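Side-chain contacts in cellulose biosynthesis protein BcsG (Salmonella typhimurium LT2, PDB 5OLT), which is required for cellulose biosynthesis, this chain being the extramembrane, zinc-binding domain of a membrane protein that belongs to the alkaline phosphatase family: residues 46-51 / 137-142; 59-64 / 323-328; 104-109 / 211-216. One frame throughout, in Å; residues are numbered along the deposited sequence.

Interaction 1 (46-51 / 137-142); sequences TTFPAQ and AKLGFT
L139 meets F48, P49, A50 and Q51 in a small surface contact, one leucine packed on side chains and backbone of the loop between helix 27-42 and strand 60-66 where it passes the C-terminal end of helix 132-138. The two segments bury 150 Å² in total, and L139 accounts for nearly all of what its side gives up. Its two methyl groups divide the work. CD1 of L139 lies 3.9 Å from CD2 of F48, oblique to the ring, and 4.2 Å from CG of P49. CD2 of L139 turns to the backbone further along the loop, 3.5 Å from O of P49 and 3.7 Å from CA of Q51. With CG set beside its own backbone N (chi1 -68°), L139 sends this fork across to the loop.

L139 sits where the helix stops. G140, at phi 96°, is the C-prime residue of a Schellman motif, in which G140 N bonds to A137 O at 3.0 Å and F141 N to L136 O. The chain then turns away into strand 142-147. The ring of F48 is shared: it also packs on L132, N135 and L136 of helix 132-138, and on S322 and V326 of helix 318-328. V329, just beyond that helix, touches L139 as well.

Neither a hydrogen bond nor a salt bridge spans the two segments. Cohesion here therefore rests on shape and dispersion, and one leucine fitted against a bent loop implies a modest, weakly directional attachment at the protein surface.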
loop_
_atom_site.group_PDB
_atom_site.type_symbol
_atom_site.label_atom_id
_atom_site.label_comp_id
_atom_site.label_asym_id
_atom_site.label_seq_id
_atom_site.Cartn_x
_atom_site.Cartn_y
_atom_site.Cartn_z
ATOM N N THR A 46 2.273 15.083 -2.649
ATOM C CA THR A 46 0.924 15.302 -3.145
ATOM C C THR A 46 0.440 16.609 -2.564
ATOM O O THR A 46 0.500 16.844 -1.376
ATOM C CB THR A 46 0.013 14.190 -2.649
ATOM O OG1 THR A 46 0.630 12.955 -2.969
ATOM C CG2 THR A 46 -1.347 14.292 -3.299
ATOM N N THR A 47 -0.083 17.470 -3.396
ATOM C CA THR A 47 -0.699 18.672 -2.793
ATOM C C THR A 47 -2.200 18.481 -2.633
ATOM O O THR A 47 -2.904 18.267 -3.620
ATOM C CB THR A 47 -0.381 19.936 -3.583
ATOM O OG1 THR A 47 1.041 20.110 -3.565
ATOM C CG2 THR A 47 -1.012 21.151 -2.934
ATOM N N PHE A 48 -2.639 18.473 -1.377
ATOM C CA PHE A 48 -4.072 18.522 -1.047
ATOM C C PHE A 48 -4.614 19.946 -1.140
ATOM O O PHE A 48 -3.874 20.911 -0.913
ATOM C CB PHE A 48 -4.326 17.903 0.321
ATOM C CG PHE A 48 -4.297 16.404 0.298
ATOM C CD1 PHE A 48 -3.076 15.710 0.283
ATOM C CD2 PHE A 48 -5.492 15.678 0.255
ATOM C CE1 PHE A 48 -3.068 14.335 0.220
ATOM C CE2 PHE A 48 -5.485 14.299 0.170
ATOM C CZ PHE A 48 -4.264 13.610 0.178
ATOM N N PRO A 49 -5.905 20.092 -1.487
ATOM C CA PRO A 49 -6.485 21.449 -1.476
ATOM C C PRO A 49 -6.534 22.023 -0.063
ATOM O O PRO A 49 -6.575 21.266 0.922
ATOM C CB PRO A 49 -7.917 21.222 -1.963
ATOM C CG PRO A 49 -8.195 19.775 -1.677
ATOM C CD PRO A 49 -6.880 19.074 -1.913
ATOM N N ALA A 50 -6.553 23.365 0.016
ATOM C CA ALA A 50 -6.656 24.082 1.273
ATOM C C ALA A 50 -7.953 23.755 2.032
ATOM O O ALA A 50 -7.948 23.586 3.252
ATOM C CB ALA A 50 -6.534 25.584 1.013
ATOM N N GLN A 51 -9.057 23.637 1.302
ATOM C CA GLN A 51 -10.334 23.198 1.890
ATOM C C GLN A 51 -11.111 22.561 0.750
ATOM O O GLN A 51 -10.766 22.743 -0.423
ATOM C CB GLN A 51 -11.132 24.353 2.566
ATOM C CG GLN A 51 -11.673 25.417 1.616
ATOM C CD GLN A 51 -10.582 26.170 0.866
ATOM O OE1 GLN A 51 -9.669 26.743 1.466
ATOM N NE2 GLN A 51 -10.668 26.159 -0.456
ATOM N N ALA A 137 -7.883 14.294 7.554
ATOM C CA ALA A 137 -8.538 14.798 8.782
ATOM C C ALA A 137 -8.747 16.304 8.689
ATOM O O ALA A 137 -9.807 16.811 9.094
ATOM C CB ALA A 137 -7.738 14.469 10.020
ATOM N N LYS A 138 -7.757 17.006 8.133
ATOM C CA LYS A 138 -7.791 18.464 7.941
ATOM C C LYS A 138 -8.972 18.892 7.077
ATOM O O LYS A 138 -9.538 19.979 7.272
ATOM C CB LYS A 138 -6.475 18.944 7.303
ATOM C CG LYS A 138 -5.346 19.159 8.297
ATOM C CD LYS A 138 -3.964 19.204 7.660
ATOM C CE LYS A 138 -3.913 20.009 6.369
ATOM N NZ LYS A 138 -2.498 20.267 5.962
ATOM N N LEU A 139 -9.351 18.016 6.140
ATOM C CA LEU A 139 -10.433 18.269 5.184
ATOM C C LEU A 139 -11.773 17.704 5.641
ATOM O O LEU A 139 -12.719 17.658 4.834
ATOM C CB LEU A 139 -10.062 17.693 3.816
ATOM C CG LEU A 139 -8.903 18.387 3.099
ATOM C CD1 LEU A 139 -8.448 17.531 1.920
ATOM C CD2 LEU A 139 -9.271 19.782 2.621
ATOM N N GLY A 140 -11.862 17.274 6.904
ATOM C CA GLY A 140 -13.134 16.864 7.500
ATOM C C GLY A 140 -13.411 15.371 7.462
ATOM O O GLY A 140 -14.539 14.936 7.766
ATOM N N PHE A 141 -12.406 14.558 7.108
ATOM C CA PHE A 141 -12.601 13.109 7.158
ATOM C C PHE A 141 -12.315 12.584 8.567
ATOM O O PHE A 141 -11.187 12.743 9.080
ATOM C CB PHE A 141 -11.674 12.374 6.180
ATOM C CG PHE A 141 -11.991 12.592 4.723
ATOM C CD1 PHE A 141 -11.693 13.803 4.081
ATOM C CD2 PHE A 141 -12.550 11.552 3.962
ATOM C CE1 PHE A 141 -11.957 13.985 2.728
ATOM C CE2 PHE A 141 -12.822 11.747 2.607
ATOM C CZ PHE A 141 -12.536 12.964 1.987
ATOM N N THR A 142 -13.296 11.925 9.168
ATOM C CA THR A 142 -13.145 11.264 10.455
ATOM C C THR A 142 -12.115 10.138 10.282
ATOM O O THR A 142 -12.200 9.387 9.315
ATOM C CB THR A 142 -14.516 10.704 10.863
ATOM O OG1 THR A 142 -15.415 11.809 11.036
ATOM C CG2 THR A 142 -14.469 9.944 12.182
#

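Interaction 2 (59-64 / 323-328); sequences FDLLVI and ELVVRA
F59, just ahead of strand 60-66, and L61 within it meet A328 and V325 of helix 318-328, which packs on one face of the mixed beta-sheet at the core of this alpha/beta fold. Strand 60-66 lies inside this sheet, between strands 210-216 and 259-265, and all four touching residues are buried. The ring of F59 brings CE1 to 3.3 Å from O of A328, oblique to the ring, while its CZ stands 4.3 Å from CB of A328. A chi1 of 70° places CG of F59 between backbone N and carbonyl carbon, swinging the ring toward the last turn of the helix. Further along, CD2 of L61 reaches CG2 of V325 at 4.2 Å, their side chains crossing at about a right angle.

A second shell packs round them. M260 of the neighbouring strand touches L61, V325 and A328, and L136 of helix 132-138 packs on both L61 and V325. F59 also meets the ring of F141 edge-to-face and the ring of F334 with planes at about 35°. Turned from the strand, R327 and E323 form a salt bridge: NE donates to OE2 at 2.8 Å, nearly in the guanidinium plane, through the anti lone pair of OE2.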
loop_
_atom_site.group_PDB
_atom_site.type_symbol
_atom_site.label_atom_id
_atom_site.label_comp_id
_atom_site.label_asym_id
_atom_site.label_seq_id
_atom_site.Cartn_x
_atom_site.Cartn_y
_atom_site.Cartn_z
ATOM N N PHE A 59 -17.669 10.936 1.016
ATOM C CA PHE A 59 -17.490 9.510 0.771
ATOM C C PHE A 59 -16.555 8.966 1.843
ATOM O O PHE A 59 -15.960 9.753 2.602
ATOM C CB PHE A 59 -16.913 9.264 -0.636
ATOM C CG PHE A 59 -15.465 9.696 -0.807
ATOM C CD1 PHE A 59 -15.139 11.040 -1.043
ATOM C CD2 PHE A 59 -14.424 8.756 -0.701
ATOM C CE1 PHE A 59 -13.814 11.431 -1.200
ATOM C CE2 PHE A 59 -13.091 9.157 -0.889
ATOM C CZ PHE A 59 -12.785 10.500 -1.133
ATOM N N ASP A 60 -16.429 7.640 1.889
ATOM C CA ASP A 60 -15.517 6.966 2.816
ATOM C C ASP A 60 -14.327 6.364 2.085
ATOM O O ASP A 60 -14.493 5.754 1.015
ATOM C CB ASP A 60 -16.236 5.845 3.569
ATOM C CG ASP A 60 -17.387 6.325 4.391
ATOM O OD1 ASP A 60 -17.253 7.395 5.012
ATOM O OD2 ASP A 60 -18.433 5.601 4.447
ATOM N N LEU A 61 -13.127 6.583 2.627
ATOM C CA LEU A 61 -11.894 5.913 2.171
ATOM C C LEU A 61 -11.600 4.749 3.107
ATOM O O LEU A 61 -11.606 4.918 4.334
ATOM C CB LEU A 61 -10.699 6.897 2.167
ATOM C CG LEU A 61 -9.336 6.235 1.917
ATOM C CD1 LEU A 61 -9.231 5.730 0.489
ATOM C CD2 LEU A 61 -8.179 7.199 2.158
ATOM N N LEU A 62 -11.364 3.570 2.537
ATOM C CA LEU A 62 -11.006 2.399 3.384
ATOM C C LEU A 62 -9.713 1.832 2.818
ATOM O O LEU A 62 -9.682 1.412 1.658
ATOM C CB LEU A 62 -12.135 1.364 3.313
ATOM C CG LEU A 62 -11.854 0.019 3.952
ATOM C CD1 LEU A 62 -11.522 0.135 5.428
ATOM C CD2 LEU A 62 -13.046 -0.906 3.730
ATOM N N VAL A 63 -8.639 1.879 3.611
ATOM C CA VAL A 63 -7.340 1.348 3.183
ATOM C C VAL A 63 -7.139 0.005 3.875
ATOM O O VAL A 63 -7.159 -0.080 5.117
ATOM C CB VAL A 63 -6.199 2.327 3.545
ATOM C CG1 VAL A 63 -4.834 1.741 3.196
ATOM C CG2 VAL A 63 -6.395 3.649 2.849
ATOM N N ILE A 64 -6.977 -1.048 3.070
ATOM C CA ILE A 64 -6.890 -2.420 3.558
ATOM C C ILE A 64 -5.424 -2.845 3.382
ATOM O O ILE A 64 -4.965 -3.081 2.250
ATOM C CB ILE A 64 -7.858 -3.332 2.742
ATOM C CG1 ILE A 64 -9.311 -2.871 2.965
ATOM C CG2 ILE A 64 -7.661 -4.799 3.113
ATOM C CD1 ILE A 64 -10.326 -3.661 2.175
ATOM N N GLU A 323 -1.760 10.125 -4.652
ATOM C CA GLU A 323 -2.276 10.896 -5.782
ATOM C C GLU A 323 -3.691 10.496 -6.174
ATOM O O GLU A 323 -4.525 11.365 -6.434
ATOM C CB GLU A 323 -1.340 10.718 -6.972
ATOM C CG GLU A 323 -1.761 11.492 -8.202
ATOM C CD GLU A 323 -1.804 12.973 -8.032
ATOM O OE1 GLU A 323 -1.060 13.522 -7.190
ATOM O OE2 GLU A 323 -2.588 13.609 -8.795
ATOM N N LEU A 324 -3.991 9.195 -6.173
ATOM C CA LEU A 324 -5.357 8.790 -6.486
ATOM C C LEU A 324 -6.344 9.307 -5.450
ATOM O O LEU A 324 -7.459 9.738 -5.825
ATOM C CB LEU A 324 -5.455 7.250 -6.594
ATOM C CG LEU A 324 -4.872 6.675 -7.904
ATOM C CD1 LEU A 324 -4.713 5.175 -7.764
ATOM C CD2 LEU A 324 -5.740 7.021 -9.129
ATOM N N VAL A 325 -5.952 9.329 -4.168
ATOM C CA VAL A 325 -6.793 9.913 -3.125
ATOM C C VAL A 325 -7.045 11.398 -3.387
ATOM O O VAL A 325 -8.200 11.837 -3.289
ATOM C CB VAL A 325 -6.245 9.633 -1.691
ATOM C CG1 VAL A 325 -7.075 10.378 -0.627
ATOM C CG2 VAL A 325 -6.244 8.114 -1.426
ATOM N N VAL A 326 -6.013 12.179 -3.697
ATOM C CA VAL A 326 -6.308 13.584 -3.893
ATOM C C VAL A 326 -7.214 13.783 -5.123
ATOM O O VAL A 326 -8.102 14.643 -5.065
ATOM C CB VAL A 326 -5.025 14.424 -3.895
ATOM C CG1 VAL A 326 -4.327 14.380 -5.234
ATOM C CG2 VAL A 326 -5.303 15.851 -3.477
ATOM N N ARG A 327 -7.044 12.955 -6.173
ATOM C CA ARG A 327 -7.908 13.047 -7.376
ATOM C C ARG A 327 -9.360 12.773 -7.015
ATOM O O ARG A 327 -10.276 13.334 -7.644
ATOM C CB ARG A 327 -7.416 12.112 -8.487
ATOM C CG ARG A 327 -6.053 12.582 -9.005
ATOM C CD ARG A 327 -5.551 11.716 -10.121
ATOM N NE ARG A 327 -4.234 12.183 -10.581
ATOM C CZ ARG A 327 -3.623 11.691 -11.661
ATOM N NH1 ARG A 327 -4.209 10.761 -12.410
ATOM N NH2 ARG A 327 -2.409 12.118 -11.994
ATOM N N ALA A 328 -9.584 11.991 -5.966
ATOM C CA ALA A 328 -10.943 11.664 -5.522
ATOM C C ALA A 328 -11.468 12.525 -4.404
ATOM O O ALA A 328 -12.643 12.405 -4.076
ATOM C CB ALA A 328 -10.968 10.222 -5.069
#

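Interaction 3 (104-109 / 211-216); sequences PAAIRL and ATFFNL
The apolar contacts converge on one ring, that of F213, which takes two side chains from helix 102-110. CD2 of L109 lies at the ring's edge, near its plane, 3.6 Å from CE1 of F213; CG of L109 follows at 4.2 Å from the same carbon. A106 is the second partner, its CB 4.2 Å from CZ of F213 and oblique to the ring. Both larger residues hold CG anti to the backbone N, F213 at chi1 -178° and L109 at 176°, which extends each side chain across the gap between strand and helix.

Helix 102-110 thus packs on a face of the central mixed sheet of this alkaline phosphatase-family domain, through strand 210-216 and its neighbour 60-66, whose V63 and N65 also touch L109. F156 and V160 of helix 156-162 also touch A106.

Polar interactions lie beside the apolar group and do not link the two segments. N215, on the same strand as F213, donates through ND2 to OE2 of E266, a zinc-site residue. S102, another residue of that site, begins the helix that supplies A106 and L109, and the side chain of A106 is about 8 Å from the zinc ion.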
loop_
_atom_site.group_PDB
_atom_site.type_symbol
_atom_site.label_atom_id
_atom_site.label_comp_id
_atom_site.label_asym_id
_atom_site.label_seq_id
_atom_site.Cartn_x
_atom_site.Cartn_y
_atom_site.Cartn_z
ATOM N N PRO A 104 7.718 -0.848 9.387
ATOM C CA PRO A 104 8.126 0.154 8.402
ATOM C C PRO A 104 7.149 0.232 7.229
ATOM O O PRO A 104 6.956 1.326 6.693
ATOM C CB PRO A 104 9.486 -0.339 7.928
ATOM C CG PRO A 104 9.915 -1.365 8.878
ATOM C CD PRO A 104 8.790 -1.804 9.734
ATOM N N ALA A 105 6.533 -0.892 6.825
ATOM C CA ALA A 105 5.555 -0.831 5.744
ATOM C C ALA A 105 4.382 0.039 6.090
ATOM O O ALA A 105 3.925 0.837 5.248
ATOM C CB ALA A 105 5.068 -2.219 5.386
ATOM N N ALA A 106 3.867 -0.131 7.298
ATOM C CA ALA A 106 2.705 0.652 7.724
ATOM C C ALA A 106 3.062 2.133 7.828
ATOM O O ALA A 106 2.293 3.000 7.393
ATOM C CB ALA A 106 2.188 0.144 9.045
ATOM N N ILE A 107 4.254 2.450 8.361
ATOM C CA ILE A 107 4.666 3.839 8.442
ATOM C C ILE A 107 4.814 4.441 7.035
ATOM O O ILE A 107 4.378 5.570 6.799
ATOM C CB ILE A 107 6.006 3.973 9.210
ATOM C CG1 ILE A 107 5.864 3.426 10.647
ATOM C CG2 ILE A 107 6.407 5.449 9.306
ATOM C CD1 ILE A 107 7.223 3.203 11.296
ATOM N N ARG A 108 5.403 3.694 6.092
ATOM C CA ARG A 108 5.555 4.198 4.731
ATOM C C ARG A 108 4.174 4.511 4.118
ATOM O O ARG A 108 3.999 5.528 3.468
ATOM C CB ARG A 108 6.326 3.209 3.880
ATOM C CG ARG A 108 7.807 3.150 4.246
ATOM C CD ARG A 108 8.593 2.181 3.362
ATOM N NE ARG A 108 10.027 2.211 3.719
ATOM C CZ ARG A 108 10.865 3.200 3.390
ATOM N NH1 ARG A 108 10.479 4.224 2.624
ATOM N NH2 ARG A 108 12.132 3.168 3.850
ATOM N N LEU A 109 3.215 3.617 4.307
ATOM C CA LEU A 109 1.873 3.851 3.783
ATOM C C LEU A 109 1.205 5.055 4.455
ATOM O O LEU A 109 0.580 5.883 3.772
ATOM C CB LEU A 109 1.023 2.588 4.022
ATOM C CG LEU A 109 -0.469 2.640 3.625
ATOM C CD1 LEU A 109 -0.718 3.119 2.210
ATOM C CD2 LEU A 109 -1.027 1.246 3.786
ATOM N N ALA A 211 -12.088 8.201 6.852
ATOM C CA ALA A 211 -10.906 7.542 6.288
ATOM C C ALA A 211 -10.448 6.548 7.324
ATOM O O ALA A 211 -10.162 6.911 8.458
ATOM C CB ALA A 211 -9.808 8.548 5.976
ATOM N N THR A 212 -10.369 5.280 6.926
ATOM C CA THR A 212 -10.055 4.182 7.817
ATOM C C THR A 212 -8.801 3.467 7.346
ATOM O O THR A 212 -8.679 3.118 6.166
ATOM C CB THR A 212 -11.237 3.177 7.854
ATOM O OG1 THR A 212 -12.372 3.858 8.347
ATOM C CG2 THR A 212 -10.946 2.005 8.751
ATOM N N PHE A 213 -7.889 3.230 8.299
ATOM C CA PHE A 213 -6.730 2.374 8.113
ATOM C C PHE A 213 -7.011 1.034 8.758
ATOM O O PHE A 213 -7.265 0.960 9.978
ATOM C CB PHE A 213 -5.497 3.029 8.749
ATOM C CG PHE A 213 -4.238 2.243 8.560
ATOM C CD1 PHE A 213 -3.665 2.169 7.285
ATOM C CD2 PHE A 213 -3.636 1.581 9.618
ATOM C CE1 PHE A 213 -2.479 1.450 7.095
ATOM C CE2 PHE A 213 -2.439 0.824 9.432
ATOM C CZ PHE A 213 -1.892 0.765 8.155
ATOM N N PHE A 214 -6.978 -0.024 7.947
ATOM C CA PHE A 214 -7.301 -1.365 8.421
ATOM C C PHE A 214 -6.109 -2.291 8.171
ATOM O O PHE A 214 -5.722 -2.460 7.012
ATOM C CB PHE A 214 -8.558 -1.856 7.660
ATOM C CG PHE A 214 -9.005 -3.286 7.944
ATOM C CD1 PHE A 214 -8.679 -3.994 9.131
ATOM C CD2 PHE A 214 -9.797 -3.950 6.981
ATOM C CE1 PHE A 214 -9.124 -5.291 9.344
ATOM C CE2 PHE A 214 -10.251 -5.251 7.217
ATOM C CZ PHE A 214 -9.915 -5.927 8.381
ATOM N N ASN A 215 -5.519 -2.857 9.240
ATOM C CA ASN A 215 -4.378 -3.753 9.081
ATOM C C ASN A 215 -4.777 -5.202 9.381
ATOM O O ASN A 215 -5.456 -5.474 10.366
ATOM C CB ASN A 215 -3.194 -3.314 9.968
ATOM C CG ASN A 215 -1.986 -4.176 9.741
ATOM O OD1 ASN A 215 -1.746 -5.121 10.488
ATOM N ND2 ASN A 215 -1.202 -3.852 8.705
ATOM N N LEU A 216 -4.388 -6.102 8.473
ATOM C CA LEU A 216 -4.806 -7.508 8.476
ATOM C C LEU A 216 -3.626 -8.457 8.553
ATOM O O LEU A 216 -2.739 -8.398 7.710
ATOM C CB LEU A 216 -5.565 -7.867 7.162
ATOM C CG LEU A 216 -6.873 -7.173 6.918
ATOM C CD1 LEU A 216 -6.630 -5.754 6.444
ATOM C CD2 LEU A 216 -7.674 -7.938 5.873
#

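Overall arrangement
Interactions 2 and 3 are buried and interaction 1 lies at the surface, its centre about 20 Å from that of the chain against 12 and 7 Å. Interactions 2 and 3 dock different helices on neighbouring strands of one sheet; V63 N to T212 O and V63 O to F214 N, both 2.8 Å, are probable hydrogen bonds between those strands. Interaction 1 joins this system at the outermost strand 142-147, where T142 O probably accepts from A211 N at 2.7 Å. All three lack cross-segment hydrogen bonds, but interactions 1 and 2 each include a side chain set against a backbone carbonyl, whereas 3 is side chain to side chain and is the one that borders the zinc site.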